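Local coordinates for protein phosphatase (Mycoplasma pneumoniae M129, PDB 1T71) that probably acts as an iron-dependent phosphatase or phosphodiesterase of the YmdB-like family, perhaps hydrolysing 2',3'-cyclic nucleotides at a pair of bound ferric ions, at residues A17-I22 with E57-A62; L37-A42 with L152-F157; L78-V83 with H102-G107; V64-M69 with G107-E112. One frame throughout, in Å; residues are numbered along the deposited sequence.

Contact 1 (A17-I22 with E57-A62); sequences AGRNII and EFLKEA
The aliphatic part of Arg19 lies over one face of the Phe58 ring, and these two residues account for about half of the surface buried between the helices. Arg19 CG comes to 3.5 Å from Phe58 CE2. The next methylene, Arg19 CD, stands 4.1 Å from the centroid of the Phe58 ring and 22° off its normal, a CH-pi contact over the face and displaced toward the rim. The guanidinium itself does not stack, since its plane is turned 86° from that of the ring. A bend at chi3 carries the charged end past the aromatic group, where Arg19 NH2 donates a hydrogen bond to the carbonyl of Thr45.

The Phe58 ring also meets backbone, with Phe58 CE2 3.5 Å from Arg19 O. Phe58 gets there because its CG is anti to the backbone N. Asn20 reaches the ring obliquely with its amide. Leu59 CD2 approaches Arg19 CG at 4.4 Å, adding a looser apolar contact.

The axes of segments 17-22 and 57-62 run nearly parallel, at 17°, and are 10.6 Å apart at closest approach, as in the helical layer of calcineurin-like folds. Both helices pack on one sheet: helix 15-23 through Ile21 and Ile22 against strand 241-249, and helix 53-62 through Leu59, which touches Ala42 and Thr45 just after strand 37-41.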
loop_
_atom_site.group_PDB
_atom_site.type_symbol
_atom_site.label_atom_id
_atom_site.label_comp_id
_atom_site.label_asym_id
_atom_site.label_seq_id
_atom_site.Cartn_x
_atom_site.Cartn_y
_atom_site.Cartn_z
ATOM N N ALA A 17 -4.377 11.426 10.198
ATOM C CA ALA A 17 -5.701 10.852 10.015
ATOM C C ALA A 17 -5.615 9.358 9.712
ATOM O O ALA A 17 -6.392 8.565 10.240
ATOM C CB ALA A 17 -6.434 11.569 8.898
ATOM N N GLY A 18 -4.673 8.974 8.862
ATOM C CA GLY A 18 -4.542 7.570 8.531
ATOM C C GLY A 18 -4.060 6.794 9.739
ATOM O O GLY A 18 -4.572 5.720 10.053
ATOM N N ARG A 19 -3.067 7.351 10.421
ATOM C CA ARG A 19 -2.498 6.715 11.602
ATOM C C ARG A 19 -3.570 6.456 12.651
ATOM O O ARG A 19 -3.664 5.356 13.191
ATOM C CB ARG A 19 -1.387 7.596 12.191
ATOM C CG ARG A 19 -0.007 6.962 12.120
ATOM C CD ARG A 19 1.077 7.887 12.667
ATOM N NE ARG A 19 1.435 8.902 11.686
ATOM C CZ ARG A 19 1.256 10.206 11.845
ATOM N NH1 ARG A 19 0.721 10.678 12.959
ATOM N NH2 ARG A 19 1.612 11.036 10.876
ATOM N N ASN A 20 -4.386 7.469 12.924
ATOM C CA ASN A 20 -5.440 7.351 13.922
ATOM C C ASN A 20 -6.573 6.384 13.612
ATOM O O ASN A 20 -7.014 5.645 14.493
ATOM C CB ASN A 20 -6.019 8.733 14.228
ATOM C CG ASN A 20 -5.084 9.572 15.072
ATOM O OD1 ASN A 20 -5.186 10.798 15.104
ATOM N ND2 ASN A 20 -4.165 8.908 15.773
ATOM N N ILE A 21 -7.059 6.369 12.375
ATOM C CA ILE A 21 -8.154 5.460 12.079
ATOM C C ILE A 21 -7.677 4.006 12.111
ATOM O O ILE A 21 -8.469 3.097 12.351
ATOM C CB ILE A 21 -8.822 5.789 10.718
ATOM C CG1 ILE A 21 -10.119 4.986 10.580
ATOM C CG2 ILE A 21 -7.865 5.497 9.562
ATOM C CD1 ILE A 21 -10.984 5.409 9.401
ATOM N N ILE A 22 -6.383 3.788 11.887
ATOM C CA ILE A 22 -5.841 2.435 11.922
ATOM C C ILE A 22 -5.677 1.982 13.375
ATOM O O ILE A 22 -5.961 0.833 13.719
ATOM C CB ILE A 22 -4.474 2.347 11.203
ATOM C CG1 ILE A 22 -4.679 2.442 9.688
ATOM C CG2 ILE A 22 -3.765 1.048 11.579
ATOM C CD1 ILE A 22 -3.410 2.311 8.884
ATOM N N GLU A 57 7.372 2.912 14.621
ATOM C CA GLU A 57 7.076 2.201 15.861
ATOM C C GLU A 57 5.591 2.329 16.195
ATOM O O GLU A 57 4.982 1.388 16.700
ATOM C CB GLU A 57 7.960 2.714 17.007
ATOM C CG GLU A 57 9.441 2.314 16.865
ATOM C CD GLU A 57 9.666 0.791 16.785
ATOM O OE1 GLU A 57 10.825 0.368 16.553
ATOM O OE2 GLU A 57 8.699 0.012 16.964
ATOM N N PHE A 58 5.001 3.483 15.896
ATOM C CA PHE A 58 3.574 3.679 16.145
ATOM C C PHE A 58 2.770 2.607 15.397
ATOM O O PHE A 58 1.921 1.927 15.983
ATOM C CB PHE A 58 3.128 5.062 15.664
ATOM C CG PHE A 58 1.640 5.284 15.758
ATOM C CD1 PHE A 58 1.093 5.983 16.828
ATOM C CD2 PHE A 58 0.782 4.765 14.788
ATOM C CE1 PHE A 58 -0.285 6.164 16.931
ATOM C CE2 PHE A 58 -0.593 4.939 14.883
ATOM C CZ PHE A 58 -1.129 5.639 15.955
ATOM N N LEU A 59 3.026 2.473 14.097
ATOM C CA LEU A 59 2.321 1.484 13.285
ATOM C C LEU A 59 2.574 0.090 13.830
ATOM O O LEU A 59 1.679 -0.750 13.885
ATOM C CB LEU A 59 2.786 1.553 11.824
ATOM C CG LEU A 59 2.305 2.763 11.021
ATOM C CD1 LEU A 59 2.871 2.683 9.611
ATOM C CD2 LEU A 59 0.773 2.794 10.992
ATOM N N LYS A 60 3.812 -0.140 14.235
ATOM C CA LYS A 60 4.211 -1.422 14.782
ATOM C C LYS A 60 3.452 -1.722 16.078
ATOM O O LYS A 60 2.971 -2.837 16.285
ATOM C CB LYS A 60 5.715 -1.406 15.044
ATOM C CG LYS A 60 6.347 -2.763 15.015
ATOM C CD LYS A 60 6.197 -3.409 13.650
ATOM C CE LYS A 60 6.647 -4.845 13.722
ATOM N NZ LYS A 60 8.014 -4.915 14.298
ATOM N N GLU A 61 3.331 -0.726 16.948
ATOM C CA GLU A 61 2.628 -0.940 18.205
ATOM C C GLU A 61 1.125 -0.967 17.998
ATOM O O GLU A 61 0.385 -1.418 18.868
ATOM C CB GLU A 61 2.995 0.141 19.229
ATOM C CG GLU A 61 2.524 1.558 18.897
ATOM C CD GLU A 61 1.001 1.723 18.954
ATOM O OE1 GLU A 61 0.364 1.115 19.853
ATOM O OE2 GLU A 61 0.443 2.474 18.111
ATOM N N ALA A 62 0.673 -0.485 16.845
ATOM C CA ALA A 62 -0.755 -0.467 16.548
ATOM C C ALA A 62 -1.236 -1.828 16.069
ATOM O O ALA A 62 -2.442 -2.079 16.007
ATOM C CB ALA A 62 -1.062 0.597 15.500
#

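Contact 2 (L37-A42 with L152-F157); sequences LVIVNA and LHIVDF
Strands 37-41 and 152-158 meet through side chains across a wide backbone gap: the CA atoms of Ile39 and Ile154 are 9.9 Å apart, narrowing to 8.1 Å between those of Asn41 and Asp156. The spacing is too wide for backbone pairing and fits strands of two sheets packed face to face, with the pairs advancing in the same direction. At the wider end the two isoleucines reach toward each other tip to tip, with Ile39 CD1 3.8 Å from Ile154 CD1.

Two residues further on, the contact turns polar. Asn41 ND2 donates to Asp156 OD1 over 2.8 Å, with an N-H...O angle of 157°. The acceptor lies close to the amide plane of Asn41 and is met on its syn side, although the amide and carboxylate planes are 58° apart. This buried carboxylate has further hydrogen-bond partners, Thr68 OG1 at OD1 and Thr182 OG1 at OD2. Asn41 OD1 accepts from the backbone N of Glu43, an iron ligand, which ties the polar pair to the edge of the metal site.

The contact thus joins the two sheets of the calcineurin-like core: strand 37-41 lies between strands 6-10 and 66-68 in one, strand 152-158 between 117-124 and 178-182 in the other.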
loop_
_atom_site.group_PDB
_atom_site.type_symbol
_atom_site.label_atom_id
_atom_site.label_comp_id
_atom_site.label_asym_id
_atom_site.label_seq_id
_atom_site.Cartn_x
_atom_site.Cartn_y
_atom_site.Cartn_z
ATOM N N LEU A 37 -2.138 -12.110 10.116
ATOM C CA LEU A 37 -1.127 -11.122 9.773
ATOM C C LEU A 37 -1.712 -9.841 9.187
ATOM O O LEU A 37 -2.734 -9.869 8.498
ATOM C CB LEU A 37 -0.153 -11.739 8.771
ATOM C CG LEU A 37 0.650 -12.940 9.271
ATOM C CD1 LEU A 37 1.275 -13.672 8.098
ATOM C CD2 LEU A 37 1.712 -12.466 10.253
ATOM N N VAL A 38 -1.047 -8.720 9.460
ATOM C CA VAL A 38 -1.475 -7.418 8.968
ATOM C C VAL A 38 -0.328 -6.765 8.196
ATOM O O VAL A 38 0.780 -6.612 8.714
ATOM C CB VAL A 38 -1.893 -6.479 10.134
ATOM C CG1 VAL A 38 -2.249 -5.089 9.595
ATOM C CG2 VAL A 38 -3.071 -7.073 10.883
ATOM N N ILE A 39 -0.601 -6.395 6.950
ATOM C CA ILE A 39 0.389 -5.765 6.088
ATOM C C ILE A 39 -0.175 -4.420 5.640
ATOM O O ILE A 39 -1.373 -4.307 5.357
ATOM C CB ILE A 39 0.652 -6.630 4.836
ATOM C CG1 ILE A 39 0.912 -8.081 5.251
ATOM C CG2 ILE A 39 1.841 -6.076 4.048
ATOM C CD1 ILE A 39 1.020 -9.043 4.090
ATOM N N VAL A 40 0.668 -3.395 5.592
ATOM C CA VAL A 40 0.195 -2.089 5.152
ATOM C C VAL A 40 1.246 -1.351 4.349
ATOM O O VAL A 40 2.441 -1.549 4.538
ATOM C CB VAL A 40 -0.226 -1.184 6.341
ATOM C CG1 VAL A 40 -1.036 -1.993 7.350
ATOM C CG2 VAL A 40 1.000 -0.554 7.003
ATOM N N ASN A 41 0.784 -0.525 3.419
ATOM C CA ASN A 41 1.682 0.301 2.625
ATOM C C ASN A 41 1.675 1.590 3.448
ATOM O O ASN A 41 0.610 2.155 3.701
ATOM C CB ASN A 41 1.102 0.549 1.231
ATOM C CG ASN A 41 1.995 1.424 0.380
ATOM O OD1 ASN A 41 2.347 2.534 0.777
ATOM N ND2 ASN A 41 2.372 0.929 -0.798
ATOM N N ALA A 42 2.849 2.041 3.879
ATOM C CA ALA A 42 2.953 3.238 4.716
ATOM C C ALA A 42 3.720 4.385 4.074
ATOM O O ALA A 42 4.243 5.259 4.769
ATOM C CB ALA A 42 3.610 2.865 6.050
ATOM N N LEU A 152 3.738 -18.893 -0.841
ATOM C CA LEU A 152 2.870 -17.741 -1.032
ATOM C C LEU A 152 3.721 -16.540 -1.436
ATOM O O LEU A 152 4.830 -16.349 -0.935
ATOM C CB LEU A 152 2.094 -17.431 0.250
ATOM C CG LEU A 152 1.313 -18.589 0.875
ATOM C CD1 LEU A 152 0.355 -18.041 1.923
ATOM C CD2 LEU A 152 0.543 -19.337 -0.202
ATOM N N HIS A 153 3.198 -15.736 -2.352
ATOM C CA HIS A 153 3.915 -14.561 -2.826
ATOM C C HIS A 153 2.917 -13.416 -2.893
ATOM O O HIS A 153 1.999 -13.440 -3.712
ATOM C CB HIS A 153 4.497 -14.832 -4.214
ATOM C CG HIS A 153 5.630 -13.927 -4.585
ATOM N ND1 HIS A 153 5.851 -12.712 -3.969
ATOM C CD2 HIS A 153 6.590 -14.047 -5.532
ATOM C CE1 HIS A 153 6.898 -12.125 -4.520
ATOM N NE2 HIS A 153 7.366 -12.914 -5.471
ATOM N N ILE A 154 3.095 -12.433 -2.013
ATOM C CA ILE A 154 2.219 -11.266 -1.940
ATOM C C ILE A 154 2.898 -10.077 -2.609
ATOM O O ILE A 154 4.003 -9.689 -2.229
ATOM C CB ILE A 154 1.898 -10.928 -0.463
ATOM C CG1 ILE A 154 1.095 -12.078 0.159
ATOM C CG2 ILE A 154 1.123 -9.619 -0.367
ATOM C CD1 ILE A 154 0.860 -11.937 1.655
ATOM N N VAL A 155 2.238 -9.497 -3.607
ATOM C CA VAL A 155 2.816 -8.368 -4.330
ATOM C C VAL A 155 2.037 -7.057 -4.241
ATOM O O VAL A 155 0.835 -7.012 -4.509
ATOM C CB VAL A 155 2.984 -8.699 -5.830
ATOM C CG1 VAL A 155 3.581 -7.504 -6.566
ATOM C CG2 VAL A 155 3.859 -9.931 -6.000
ATOM N N ASP A 156 2.737 -5.994 -3.862
ATOM C CA ASP A 156 2.144 -4.662 -3.789
ATOM C C ASP A 156 2.737 -3.905 -4.978
ATOM O O ASP A 156 3.908 -3.518 -4.952
ATOM C CB ASP A 156 2.517 -3.961 -2.473
ATOM C CG ASP A 156 2.073 -2.496 -2.437
ATOM O OD1 ASP A 156 2.159 -1.847 -1.366
ATOM O OD2 ASP A 156 1.645 -1.984 -3.489
ATOM N N PHE A 157 1.932 -3.722 -6.026
ATOM C CA PHE A 157 2.375 -3.026 -7.235
ATOM C C PHE A 157 1.948 -1.568 -7.135
ATOM O O PHE A 157 0.776 -1.237 -7.319
ATOM C CB PHE A 157 1.749 -3.672 -8.478
ATOM C CG PHE A 157 2.349 -3.214 -9.785
ATOM C CD1 PHE A 157 1.555 -3.105 -10.926
ATOM C CD2 PHE A 157 3.702 -2.891 -9.880
ATOM C CE1 PHE A 157 2.101 -2.675 -12.144
ATOM C CE2 PHE A 157 4.259 -2.461 -11.090
ATOM C CZ PHE A 157 3.457 -2.351 -12.224
#

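Contact 3 (L78-V83 with H102-G107); sequences LDLAVV and HNLGQG
Leu80 and Leu104 bring their side chains together at about a right angle, each offering a terminal methyl: Leu80 CD1 and Leu104 CD1 are 4.2 Å apart. That separation is ordinary van der Waals contact, and no hydrogen bond joins the two segments. The closest pair of CA atoms, those of Ala81 and Leu104, is 7.5 Å apart, and the surface buried on both sides together is only 101 Å².

The two leucines play unequal roles. Leu104 points from the loop toward the helix and contributes the larger share of the contact. Its CG is anti to the backbone N (chi1 -169°), which extends both methyl branches across the gap; CD1 meets Leu80, while CD2 lies 4.5 Å from Ala81 O, at the carbonyl of the next residue on the helix. Leu80, by contrast, leaves its helix along the side of the loop rather than straight at it, with CG set between the backbone N and the carbonyl carbon (chi1 89°), and it is CD1 that reaches the partner.

Outside the pair, Leu80 also touches Phe101 and Leu104 touches Ile84, so the apolar patch extends beyond the two segments. The loop is held separately by Arg91, whose NH2 donates to Gly105 O.

The arrangement is a peripheral helix-to-loop contact at the surface, joining the short helix 80-83 to the connection that leads into strand 108-112 of the calcineurin-like fold.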
loop_
_atom_site.group_PDB
_atom_site.type_symbol
_atom_site.label_atom_id
_atom_site.label_comp_id
_atom_site.label_asym_id
_atom_site.label_seq_id
_atom_site.Cartn_x
_atom_site.Cartn_y
_atom_site.Cartn_z
ATOM N N LEU A 78 16.058 12.018 7.801
ATOM C CA LEU A 78 16.629 11.872 9.136
ATOM C C LEU A 78 16.712 10.451 9.685
ATOM O O LEU A 78 17.680 10.110 10.357
ATOM C CB LEU A 78 15.866 12.762 10.131
ATOM C CG LEU A 78 15.684 14.222 9.696
ATOM C CD1 LEU A 78 15.003 15.019 10.795
ATOM C CD2 LEU A 78 17.041 14.829 9.356
ATOM N N ASP A 79 15.708 9.623 9.408
ATOM C CA ASP A 79 15.705 8.254 9.922
ATOM C C ASP A 79 15.702 7.179 8.848
ATOM O O ASP A 79 15.502 6.011 9.170
ATOM C CB ASP A 79 14.471 8.008 10.796
ATOM C CG ASP A 79 14.269 9.067 11.841
ATOM O OD1 ASP A 79 15.278 9.538 12.402
ATOM O OD2 ASP A 79 13.097 9.413 12.116
ATOM N N LEU A 80 15.926 7.528 7.586
ATOM C CA LEU A 80 15.832 6.477 6.578
ATOM C C LEU A 80 16.815 5.323 6.720
ATOM O O LEU A 80 16.431 4.175 6.527
ATOM C CB LEU A 80 15.872 7.054 5.155
ATOM C CG LEU A 80 17.176 7.267 4.416
ATOM C CD1 LEU A 80 16.882 7.674 2.978
ATOM C CD2 LEU A 80 17.970 8.318 5.133
ATOM N N ALA A 81 18.064 5.598 7.080
ATOM C CA ALA A 81 19.034 4.512 7.236
ATOM C C ALA A 81 18.496 3.465 8.217
ATOM O O ALA A 81 18.663 2.260 8.016
ATOM C CB ALA A 81 20.370 5.058 7.738
ATOM N N VAL A 82 17.835 3.931 9.270
ATOM C CA VAL A 82 17.293 3.034 10.277
ATOM C C VAL A 82 15.918 2.451 9.936
ATOM O O VAL A 82 15.681 1.264 10.145
ATOM C CB VAL A 82 17.216 3.741 11.649
ATOM C CG1 VAL A 82 16.466 2.871 12.652
ATOM C CG2 VAL A 82 18.634 4.025 12.160
ATOM N N VAL A 83 15.016 3.269 9.411
ATOM C CA VAL A 83 13.674 2.781 9.088
ATOM C C VAL A 83 13.608 1.768 7.946
ATOM O O VAL A 83 13.142 0.639 8.128
ATOM C CB VAL A 83 12.717 3.957 8.768
ATOM C CG1 VAL A 83 11.347 3.431 8.338
ATOM C CG2 VAL A 83 12.564 4.842 9.997
ATOM N N HIS A 102 19.473 2.357 -4.065
ATOM C CA HIS A 102 19.106 1.205 -4.885
ATOM C C HIS A 102 19.390 -0.079 -4.106
ATOM O O HIS A 102 18.860 -1.145 -4.433
ATOM C CB HIS A 102 19.911 1.203 -6.185
ATOM C CG HIS A 102 21.377 0.964 -5.986
ATOM N ND1 HIS A 102 21.918 -0.299 -5.874
ATOM C CD2 HIS A 102 22.407 1.830 -5.819
ATOM C CE1 HIS A 102 23.217 -0.202 -5.645
ATOM N NE2 HIS A 102 23.538 1.079 -5.606
ATOM N N ASN A 103 20.230 0.035 -3.077
ATOM C CA ASN A 103 20.590 -1.104 -2.231
ATOM C C ASN A 103 20.350 -0.841 -0.746
ATOM O O ASN A 103 20.923 -1.512 0.108
ATOM C CB ASN A 103 22.055 -1.494 -2.445
ATOM C CG ASN A 103 23.027 -0.382 -2.073
ATOM O OD1 ASN A 103 24.236 -0.607 -1.999
ATOM N ND2 ASN A 103 22.509 0.817 -1.848
ATOM N N LEU A 104 19.502 0.135 -0.441
ATOM C CA LEU A 104 19.183 0.465 0.946
ATOM C C LEU A 104 17.945 -0.327 1.381
ATOM O O LEU A 104 16.811 0.091 1.129
ATOM C CB LEU A 104 18.900 1.962 1.070
ATOM C CG LEU A 104 18.770 2.650 2.434
ATOM C CD1 LEU A 104 17.597 3.612 2.363
ATOM C CD2 LEU A 104 18.571 1.639 3.561
ATOM N N GLY A 105 18.158 -1.473 2.023
ATOM C CA GLY A 105 17.032 -2.277 2.472
ATOM C C GLY A 105 16.621 -3.403 1.537
ATOM O O GLY A 105 17.378 -3.776 0.643
ATOM N N GLN A 106 15.413 -3.928 1.742
ATOM C CA GLN A 106 14.870 -5.047 0.953
ATOM C C GLN A 106 13.795 -4.653 -0.058
ATOM O O GLN A 106 12.934 -3.826 0.233
ATOM C CB GLN A 106 14.181 -6.076 1.854
ATOM C CG GLN A 106 14.842 -6.437 3.151
ATOM C CD GLN A 106 13.950 -7.331 3.990
ATOM O OE1 GLN A 106 12.992 -6.869 4.619
ATOM N NE2 GLN A 106 14.244 -8.623 3.984
ATOM N N GLY A 107 13.820 -5.303 -1.218
ATOM C CA GLY A 107 12.806 -5.073 -2.235
ATOM C C GLY A 107 11.823 -6.242 -2.181
ATOM O O GLY A 107 10.749 -6.226 -2.797
#

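Contact 4 (V64-M69 with G107-E112); sequences VNYITM and GSLVFE
Leu109 and Phe111, alternate residues of strand 108-112, both point toward Tyr66 on strand 66-68. The strands do not pair here: the CA atoms of Tyr66 and Leu109 are 10.0 Å apart, and side chains fill the interval. Coming first in sequence, Leu109 brings CD2 to 4.3 Å from Tyr66 CD1, approaching the ring obliquely. It also touches Val90 of the neighbouring short strand 89-90.

Two residues on, Phe111 makes the larger contact. Its chi1 of 63° places CG between the backbone N and the carbonyl carbon and puts the ring against Tyr66, which arrives from the opposite direction. The rings form an offset face-to-face stack, with centroids 4.2 Å apart and planes inclined by 27°. The tilt and offset make the overlap uneven: Tyr66 CE2 is 3.4 Å from Phe111 CZ, and the phenol oxygen sits over the face of the Phe111 ring, toward its rim, with Tyr66 OH 3.1 Å from Phe111 CD2.

No hydrogen bond crosses between the segments. The contact rests on apolar and aromatic packing, with the phenol oxygen lying against a pi face, and it joins the outermost strand 108-112 of one sheet to the inner strand 66-68 of the other, well away from the iron site.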
loop_
_atom_site.group_PDB
_atom_site.type_symbol
_atom_site.label_atom_id
_atom_site.label_comp_id
_atom_site.label_asym_id
_atom_site.label_seq_id
_atom_site.Cartn_x
_atom_site.Cartn_y
_atom_site.Cartn_z
ATOM N N VAL A 64 0.501 -3.523 13.179
ATOM C CA VAL A 64 0.997 -3.845 11.846
ATOM C C VAL A 64 2.178 -4.807 11.928
ATOM O O VAL A 64 3.093 -4.601 12.718
ATOM C CB VAL A 64 1.434 -2.569 11.100
ATOM C CG1 VAL A 64 2.041 -2.934 9.755
ATOM C CG2 VAL A 64 0.232 -1.646 10.920
ATOM N N ASN A 65 2.156 -5.853 11.107
ATOM C CA ASN A 65 3.234 -6.839 11.094
ATOM C C ASN A 65 4.278 -6.589 10.020
ATOM O O ASN A 65 5.474 -6.756 10.263
ATOM C CB ASN A 65 2.673 -8.247 10.903
ATOM C CG ASN A 65 1.775 -8.665 12.033
ATOM O OD1 ASN A 65 2.187 -8.667 13.193
ATOM N ND2 ASN A 65 0.541 -9.021 11.711
ATOM N N TYR A 66 3.830 -6.208 8.828
ATOM C CA TYR A 66 4.749 -5.951 7.725
ATOM C C TYR A 66 4.384 -4.671 6.977
ATOM O O TYR A 66 3.226 -4.253 6.963
ATOM C CB TYR A 66 4.753 -7.151 6.780
ATOM C CG TYR A 66 5.362 -8.388 7.405
ATOM C CD1 TYR A 66 6.744 -8.544 7.477
ATOM C CD2 TYR A 66 4.558 -9.380 7.971
ATOM C CE1 TYR A 66 7.318 -9.654 8.095
ATOM C CE2 TYR A 66 5.121 -10.497 8.598
ATOM C CZ TYR A 66 6.503 -10.624 8.655
ATOM O OH TYR A 66 7.083 -11.709 9.274
ATOM N N ILE A 67 5.376 -4.053 6.350
ATOM C CA ILE A 67 5.160 -2.801 5.643
ATOM C C ILE A 67 5.732 -2.769 4.226
ATOM O O ILE A 67 6.852 -3.231 3.988
ATOM C CB ILE A 67 5.790 -1.640 6.444
ATOM C CG1 ILE A 67 4.980 -1.381 7.714
ATOM C CG2 ILE A 67 5.865 -0.392 5.599
ATOM C CD1 ILE A 67 5.544 -0.264 8.576
ATOM N N THR A 68 4.953 -2.228 3.291
ATOM C CA THR A 68 5.398 -2.073 1.903
ATOM C C THR A 68 5.396 -0.560 1.652
ATOM O O THR A 68 4.729 0.176 2.387
ATOM C CB THR A 68 4.452 -2.792 0.897
ATOM O OG1 THR A 68 3.110 -2.316 1.052
ATOM C CG2 THR A 68 4.479 -4.295 1.133
ATOM N N MET A 69 6.123 -0.091 0.638
ATOM C CA MET A 69 6.190 1.346 0.377
ATOM C C MET A 69 5.870 1.767 -1.058
ATOM O O MET A 69 5.072 1.122 -1.737
ATOM C CB MET A 69 7.572 1.873 0.789
ATOM C CG MET A 69 7.899 1.702 2.273
ATOM S SD MET A 69 7.072 2.902 3.358
ATOM C CE MET A 69 5.751 2.078 3.775
ATOM N N GLY A 107 13.820 -5.303 -1.218
ATOM C CA GLY A 107 12.806 -5.073 -2.235
ATOM C C GLY A 107 11.823 -6.242 -2.181
ATOM O O GLY A 107 10.749 -6.226 -2.797
ATOM N N SER A 108 12.199 -7.269 -1.428
ATOM C CA SER A 108 11.372 -8.459 -1.254
ATOM C C SER A 108 11.899 -9.202 -0.028
ATOM O O SER A 108 13.101 -9.193 0.233
ATOM C CB SER A 108 11.473 -9.361 -2.489
ATOM O OG SER A 108 10.690 -10.531 -2.342
ATOM N N LEU A 109 11.010 -9.824 0.738
ATOM C CA LEU A 109 11.449 -10.566 1.915
ATOM C C LEU A 109 10.690 -11.868 2.072
ATOM O O LEU A 109 9.598 -12.037 1.528
ATOM C CB LEU A 109 11.309 -9.719 3.187
ATOM C CG LEU A 109 9.946 -9.331 3.759
ATOM C CD1 LEU A 109 9.225 -10.548 4.313
ATOM C CD2 LEU A 109 10.160 -8.319 4.871
ATOM N N VAL A 110 11.280 -12.791 2.820
ATOM C CA VAL A 110 10.666 -14.088 3.051
ATOM C C VAL A 110 10.716 -14.466 4.520
ATOM O O VAL A 110 11.724 -14.275 5.201
ATOM C CB VAL A 110 11.387 -15.200 2.265
ATOM C CG1 VAL A 110 10.637 -16.519 2.418
ATOM C CG2 VAL A 110 11.498 -14.818 0.813
ATOM N N PHE A 111 9.611 -15.003 5.005
ATOM C CA PHE A 111 9.525 -15.454 6.376
ATOM C C PHE A 111 8.596 -16.652 6.340
ATOM O O PHE A 111 7.850 -16.835 5.373
ATOM C CB PHE A 111 8.965 -14.362 7.290
ATOM C CG PHE A 111 7.563 -13.942 6.960
ATOM C CD1 PHE A 111 7.302 -13.139 5.857
ATOM C CD2 PHE A 111 6.502 -14.332 7.770
ATOM C CE1 PHE A 111 6.000 -12.725 5.570
ATOM C CE2 PHE A 111 5.197 -13.926 7.491
ATOM C CZ PHE A 111 4.946 -13.121 6.389
ATOM N N GLU A 112 8.645 -17.486 7.369
ATOM C CA GLU A 112 7.774 -18.641 7.378
ATOM C C GLU A 112 6.748 -18.463 8.471
ATOM O O GLU A 112 7.050 -17.933 9.539
ATOM C CB GLU A 112 8.575 -19.933 7.583
ATOM C CG GLU A 112 8.937 -20.250 9.024
ATOM C CD GLU A 112 9.791 -21.503 9.137
ATOM O OE1 GLU A 112 10.968 -21.467 8.711
ATOM O OE2 GLU A 112 9.281 -22.528 9.643
#

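How the contacts relate
Contacts 2 and 4 lie side by side, their centres 7 Å apart, and both bridge the same two sheets, as in the two-sheet core of calcineurin-like metallophosphoesterases. Strands 37-41 and 66-68 are neighbours in one sheet, where Val38 O and Asn65 N, 2.9 Å apart, probably share a hydrogen bond. Contact 1 sits on the helical layer outside that sheet, about 16 Å from contact 2 between centres, touching it where Leu59 CD1 lies 3.6 Å from Ala42 CB. Contact 3 shares Gly107 with contact 4. Along the chain, contact 3 is nested within contact 4, and contact 4 within contact 2, whereas contacts 1 and 2 interleave. The sheet-to-sheet interface thus reaches the iron site at contact 2, while contact 3 stays peripheral.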